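Local coordinates for outer envelope protein 64, mitochondrial (Arabidopsis thaliana, PDB 6HPG) that probably acts as a chaperone receptor of the mitochondrial outer membrane in Hsp90-dependent protein targeting, and is represented here by its TPR domain, at residues 65-70 with 75-80; 34-37 with 41-44. One frame throughout, in Å; residues are numbered along the deposited sequence.

From the N terminus, the chain first meets interaction 2, where the end of helix 22-35 turns through residues 36-39 into helix 40-52, passing from TPR 1 to TPR 2. It then completes helix 56-69, and interaction 1 closes the next inter-repeat turn, residues 70-73, bringing helix 74-86 of TPR 3 against the end of helix 56-69. The two closures follow in series and neither nest nor cross. Their centres lie about 12 Å apart, and they touch: Arg79 NH1 is 3.1 Å from Cys44 O, a weak hydrogen bond, and Cys44 SG packs against Ala76. Together they join three successive TPR repeats.

Interaction 1: 65-70 with 75-80; sequences KAMLID and KAYLRR
The junction between TPR 2 and TPR 3, where helix 56-69 meets helix 74-86, is built round Met67, which lies against Ala76, Tyr77 and Arg80. The helical segments run nearly antiparallel (160°, axes 9.7 Å apart), and the small residues Ala66 and Ala76 face each other where the backbones come nearest, CB to CB at 4.0 Å. Half of the 252 Å² buried between the segments belongs to Met67. Its chain is extended beyond CG (chi2 164°), which carries the thioether across the gap. CG packs on Ala76 CB at 3.8 Å, while SD sits 4.0 Å from the centroid of the Tyr77 ring, 40° off the ring normal, an oblique Met-aromatic contact. The terminal methyl goes further and lies between two flat groups. Met67 CE is over one face of the Tyr77 ring, a tight 3.2 Å from Tyr77 CD1, and over the centre of the Arg80 guanidinium, 3.7 Å from its CZ. Polar partners fix both groups: Tyr77 OH hydrogen-bonds to Lys71 O, and Arg80 reaches Thr64 OG1 through NH2 and Asp96 through an NH1 salt bridge. The contact backs the helix whose Lys75 (with a salt bridge) and Arg79 hydrogen-bond to the bound peptide. No hydrogen bond joins the two segments. Cohesion therefore rests on apolar and sulfur-aromatic contact, with the arginine offering its flat face to the methyl while its N-H groups serve polar partners.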
loop_
_atom_site.group_PDB
_atom_site.type_symbol
_atom_site.label_atom_id
_atom_site.label_comp_id
_atom_site.label_asym_id
_atom_site.label_seq_id
_atom_site.Cartn_x
_atom_site.Cartn_y
_atom_site.Cartn_z
ATOM N N LYS A 65 -0.468 7.461 -5.765
ATOM C CA LYS A 65 0.590 8.477 -5.586
ATOM C C LYS A 65 1.954 7.854 -5.389
ATOM O O LYS A 65 3.001 8.376 -5.867
ATOM C CB LYS A 65 0.302 9.379 -4.382
ATOM C CG LYS A 65 1.270 10.556 -4.247
ATOM C CD LYS A 65 0.685 11.825 -4.850
ATOM C CE LYS A 65 1.557 13.052 -4.595
ATOM N NZ LYS A 65 0.750 14.168 -4.020
ATOM N N ALA A 66 1.956 6.739 -4.659
ATOM C CA ALA A 66 3.187 5.984 -4.436
ATOM C C ALA A 66 3.806 5.553 -5.780
ATOM O O ALA A 66 5.017 5.569 -5.944
ATOM C CB ALA A 66 2.927 4.774 -3.548
ATOM N N MET A 67 2.963 5.181 -6.734
ATOM C CA MET A 67 3.484 4.760 -8.046
ATOM C C MET A 67 4.015 5.962 -8.856
ATOM O O MET A 67 4.939 5.792 -9.609
ATOM C CB MET A 67 2.421 4.028 -8.828
ATOM C CG MET A 67 1.943 2.731 -8.218
ATOM S SD MET A 67 0.406 2.270 -9.028
ATOM C CE MET A 67 -0.170 0.948 -7.943
ATOM N N LEU A 68 3.439 7.153 -8.679
ATOM C CA LEU A 68 3.956 8.401 -9.306
ATOM C C LEU A 68 5.367 8.717 -8.836
ATOM O O LEU A 68 6.247 9.042 -9.616
ATOM C CB LEU A 68 3.069 9.599 -8.976
ATOM C CG LEU A 68 1.597 9.638 -9.378
ATOM C CD1 LEU A 68 1.006 10.978 -8.958
ATOM C CD2 LEU A 68 1.420 9.427 -10.871
ATOM N N ILE A 69 5.572 8.591 -7.532
ATOM C CA ILE A 69 6.875 8.779 -6.934
ATOM C C ILE A 69 7.815 7.639 -7.347
ATOM O O ILE A 69 8.960 7.876 -7.699
ATOM C CB ILE A 69 6.755 8.899 -5.388
ATOM C CG1 ILE A 69 6.002 10.187 -5.022
ATOM C CG2 ILE A 69 8.133 8.897 -4.735
ATOM C CD1 ILE A 69 5.423 10.216 -3.608
ATOM N N ASP A 70 7.331 6.396 -7.329
ATOM C CA ASP A 70 8.175 5.267 -7.679
ATOM C C ASP A 70 7.363 4.134 -8.283
ATOM O O ASP A 70 6.715 3.322 -7.584
ATOM C CB ASP A 70 8.924 4.799 -6.444
ATOM C CG ASP A 70 9.785 3.558 -6.679
ATOM O OD1 ASP A 70 10.216 3.269 -7.819
ATOM O OD2 ASP A 70 10.037 2.877 -5.673
ATOM N N LYS A 75 4.566 -3.156 -3.373
ATOM C CA LYS A 75 3.448 -3.097 -2.453
ATOM C C LYS A 75 2.329 -2.139 -2.863
ATOM O O LYS A 75 1.181 -2.405 -2.567
ATOM C CB LYS A 75 3.938 -2.858 -1.016
ATOM C CG LYS A 75 4.675 -4.071 -0.446
ATOM C CD LYS A 75 4.826 -4.025 1.070
ATOM C CE LYS A 75 5.922 -4.961 1.583
ATOM N NZ LYS A 75 6.101 -4.937 3.082
ATOM N N ALA A 76 2.646 -1.090 -3.613
ATOM C CA ALA A 76 1.632 -0.196 -4.161
ATOM C C ALA A 76 0.654 -0.903 -5.111
ATOM O O ALA A 76 -0.560 -0.643 -5.090
ATOM C CB ALA A 76 2.307 1.025 -4.816
ATOM N N TYR A 77 1.182 -1.821 -5.932
ATOM C CA TYR A 77 0.384 -2.626 -6.817
ATOM C C TYR A 77 -0.462 -3.687 -6.067
ATOM O O TYR A 77 -1.677 -3.843 -6.328
ATOM C CB TYR A 77 1.250 -3.233 -7.944
ATOM C CG TYR A 77 1.883 -2.171 -8.767
ATOM C CD1 TYR A 77 1.140 -1.429 -9.715
ATOM C CD2 TYR A 77 3.182 -1.830 -8.573
ATOM C CE1 TYR A 77 1.719 -0.379 -10.424
ATOM C CE2 TYR A 77 3.764 -0.784 -9.271
ATOM C CZ TYR A 77 3.039 -0.068 -10.199
ATOM O OH TYR A 77 3.677 0.950 -10.869
ATOM N N LEU A 78 0.188 -4.417 -5.154
ATOM C CA LEU A 78 -0.490 -5.408 -4.294
ATOM C C LEU A 78 -1.654 -4.809 -3.533
ATOM O O LEU A 78 -2.748 -5.351 -3.539
ATOM C CB LEU A 78 0.490 -5.981 -3.295
ATOM C CG LEU A 78 1.652 -6.804 -3.898
ATOM C CD1 LEU A 78 2.494 -7.409 -2.787
ATOM C CD2 LEU A 78 1.142 -7.921 -4.765
ATOM N N ARG A 79 -1.397 -3.669 -2.883
ATOM C CA ARG A 79 -2.413 -2.923 -2.114
ATOM C C ARG A 79 -3.522 -2.252 -2.950
ATOM O O ARG A 79 -4.710 -2.346 -2.567
ATOM C CB ARG A 79 -1.759 -1.905 -1.173
ATOM C CG ARG A 79 -1.016 -2.591 -0.004
ATOM C CD ARG A 79 -0.246 -1.638 0.910
ATOM N NE ARG A 79 0.433 -2.450 1.899
ATOM C CZ ARG A 79 1.650 -2.260 2.366
ATOM N NH1 ARG A 79 2.387 -1.214 2.005
ATOM N NH2 ARG A 79 2.122 -3.131 3.223
ATOM N N ARG A 80 -3.173 -1.598 -4.070
ATOM C CA ARG A 80 -4.212 -1.052 -4.940
ATOM C C ARG A 80 -5.063 -2.193 -5.505
ATOM O O ARG A 80 -6.303 -2.091 -5.568
ATOM C CB ARG A 80 -3.645 -0.200 -6.069
ATOM C CG ARG A 80 -4.699 0.747 -6.623
ATOM C CD ARG A 80 -4.188 1.773 -7.598
ATOM N NE ARG A 80 -3.712 1.164 -8.837
ATOM C CZ ARG A 80 -3.165 1.850 -9.836
ATOM N NH1 ARG A 80 -2.753 1.217 -10.915
ATOM N NH2 ARG A 80 -3.063 3.181 -9.778
#

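Interaction 2: 34-37 with 41-44; sequences KLNG and TYYC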
loop_
_atom_site.group_PDB
_atom_site.type_symbol
_atom_site.label_atom_id
_atom_site.label_comp_id
_atom_site.label_asym_id
_atom_site.label_seq_id
_atom_site.Cartn_x
_atom_site.Cartn_y
_atom_site.Cartn_z
ATOM N N LYS A 34 3.305 15.078 5.205
ATOM C CA LYS A 34 3.307 16.552 5.254
ATOM C C LYS A 34 4.732 17.112 5.395
ATOM O O LYS A 34 5.078 18.146 4.820
ATOM C CB LYS A 34 2.368 17.062 6.351
ATOM C CG LYS A 34 2.334 18.582 6.463
ATOM C CD LYS A 34 1.501 18.979 7.644
ATOM C CE LYS A 34 1.004 20.415 7.575
ATOM N NZ LYS A 34 -0.486 20.433 7.400
ATOM N N LEU A 35 5.570 16.420 6.139
ATOM C CA LEU A 35 6.956 16.823 6.300
ATOM C C LEU A 35 7.847 16.445 5.097
ATOM O O LEU A 35 8.794 17.171 4.782
ATOM C CB LEU A 35 7.511 16.201 7.572
ATOM C CG LEU A 35 6.912 16.690 8.902
ATOM C CD1 LEU A 35 7.285 15.703 9.987
ATOM C CD2 LEU A 35 7.408 18.089 9.256
ATOM N N ASN A 36 7.586 15.286 4.476
ATOM C CA ASN A 36 8.315 14.835 3.280
ATOM C C ASN A 36 7.320 14.142 2.335
ATOM O O ASN A 36 6.938 12.995 2.567
ATOM C CB ASN A 36 9.474 13.901 3.675
ATOM C CG ASN A 36 10.248 13.336 2.475
ATOM O OD1 ASN A 36 10.056 13.727 1.314
ATOM N ND2 ASN A 36 11.121 12.376 2.763
ATOM N N GLY A 37 6.899 14.882 1.307
ATOM C CA GLY A 37 5.911 14.482 0.326
ATOM C C GLY A 37 6.456 13.723 -0.875
ATOM O O GLY A 37 5.709 13.408 -1.792
ATOM N N THR A 41 7.186 5.105 -0.013
ATOM C CA THR A 41 6.929 4.211 1.138
ATOM C C THR A 41 5.963 4.849 2.186
ATOM O O THR A 41 5.132 4.168 2.789
ATOM C CB THR A 41 8.290 3.802 1.735
ATOM O OG1 THR A 41 9.049 3.196 0.702
ATOM C CG2 THR A 41 8.157 2.816 2.879
ATOM N N TYR A 42 6.005 6.172 2.349
ATOM C CA TYR A 42 5.132 6.814 3.350
ATOM C C TYR A 42 3.675 6.696 2.942
ATOM O O TYR A 42 2.826 6.304 3.749
ATOM C CB TYR A 42 5.447 8.311 3.498
ATOM C CG TYR A 42 6.771 8.716 4.088
ATOM C CD1 TYR A 42 7.786 7.807 4.316
ATOM C CD2 TYR A 42 7.025 10.069 4.331
ATOM C CE1 TYR A 42 8.970 8.217 4.822
ATOM C CE2 TYR A 42 8.209 10.490 4.874
ATOM C CZ TYR A 42 9.200 9.576 5.086
ATOM O OH TYR A 42 10.411 9.988 5.586
ATOM N N TYR A 43 3.419 6.996 1.658
ATOM C CA TYR A 43 2.124 6.763 1.023
ATOM C C TYR A 43 1.667 5.267 0.990
ATOM O O TYR A 43 0.504 4.957 1.255
ATOM C CB TYR A 43 2.104 7.347 -0.419
ATOM C CG TYR A 43 1.922 8.885 -0.519
ATOM C CD1 TYR A 43 0.665 9.440 -0.521
ATOM C CD2 TYR A 43 3.007 9.729 -0.664
ATOM C CE1 TYR A 43 0.462 10.839 -0.637
ATOM C CE2 TYR A 43 2.835 11.140 -0.782
ATOM C CZ TYR A 43 1.552 11.672 -0.762
ATOM O OH TYR A 43 1.347 13.019 -0.860
ATOM N N CYS A 44 2.583 4.379 0.636
ATOM C CA CYS A 44 2.269 2.949 0.565
ATOM C C CYS A 44 1.903 2.387 1.915
ATOM O O CYS A 44 0.998 1.557 2.026
ATOM C CB CYS A 44 3.446 2.165 0.041
ATOM S SG CYS A 44 2.866 0.696 -0.841
#
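Tyr42 carries CG anti to its carbonyl carbon (chi1 -67°), and its ring is turned until the plane almost contains the CA-CB bond (chi2 10°); the two torsions swing the ring from the start of helix 40-52 over to Asn36, just past the end of helix 22-35. Asn36 in turn has CG anti to the backbone N, which places its amide beside the phenol. The two side chains cross at about a right angle, with amide and ring planes 77° apart, so they do not stack. Contact is made along one side of the ring: Tyr42 CD2 is 3.4 Å from Asn36 O, which approaches obliquely, and Tyr42 CE2 is 3.8 Å from Asn36 CB. Asn36 ND2 comes no nearer than 3.8 Å to Tyr42 OH, and no hydrogen bond forms between them. Each polar end is engaged elsewhere. Tyr42 OH hydrogen-bonds with Ser6 OG, and Asn36 OD1 accepts from Ala38 N, an Asx turn that fixes the amide as the chain leaves the helix. A leucine in place of Tyr42 would probably leave Ser6 without its phenol partner and open a gap beside Asn36 CB. A lighter second touch is made by Tyr43, whose edge meets Gly37 O near the ring plane, with CE2 and that oxygen 3.8 Å apart. Only 159 Å² is buried in all. In the TPR stack, Tyr42 also packs on Ala32 and Ile33 of helix 22-35 and is tied to helix 2-18 through Ser6; Tyr43 touches Ile33 as well and leans on Asp62, Ala66 and Ile69 of helix 56-69. The neighbouring tyrosines thus connect the start of helix 40-52 to helices 2-18 and 22-35 before it and to helix 56-69 after it.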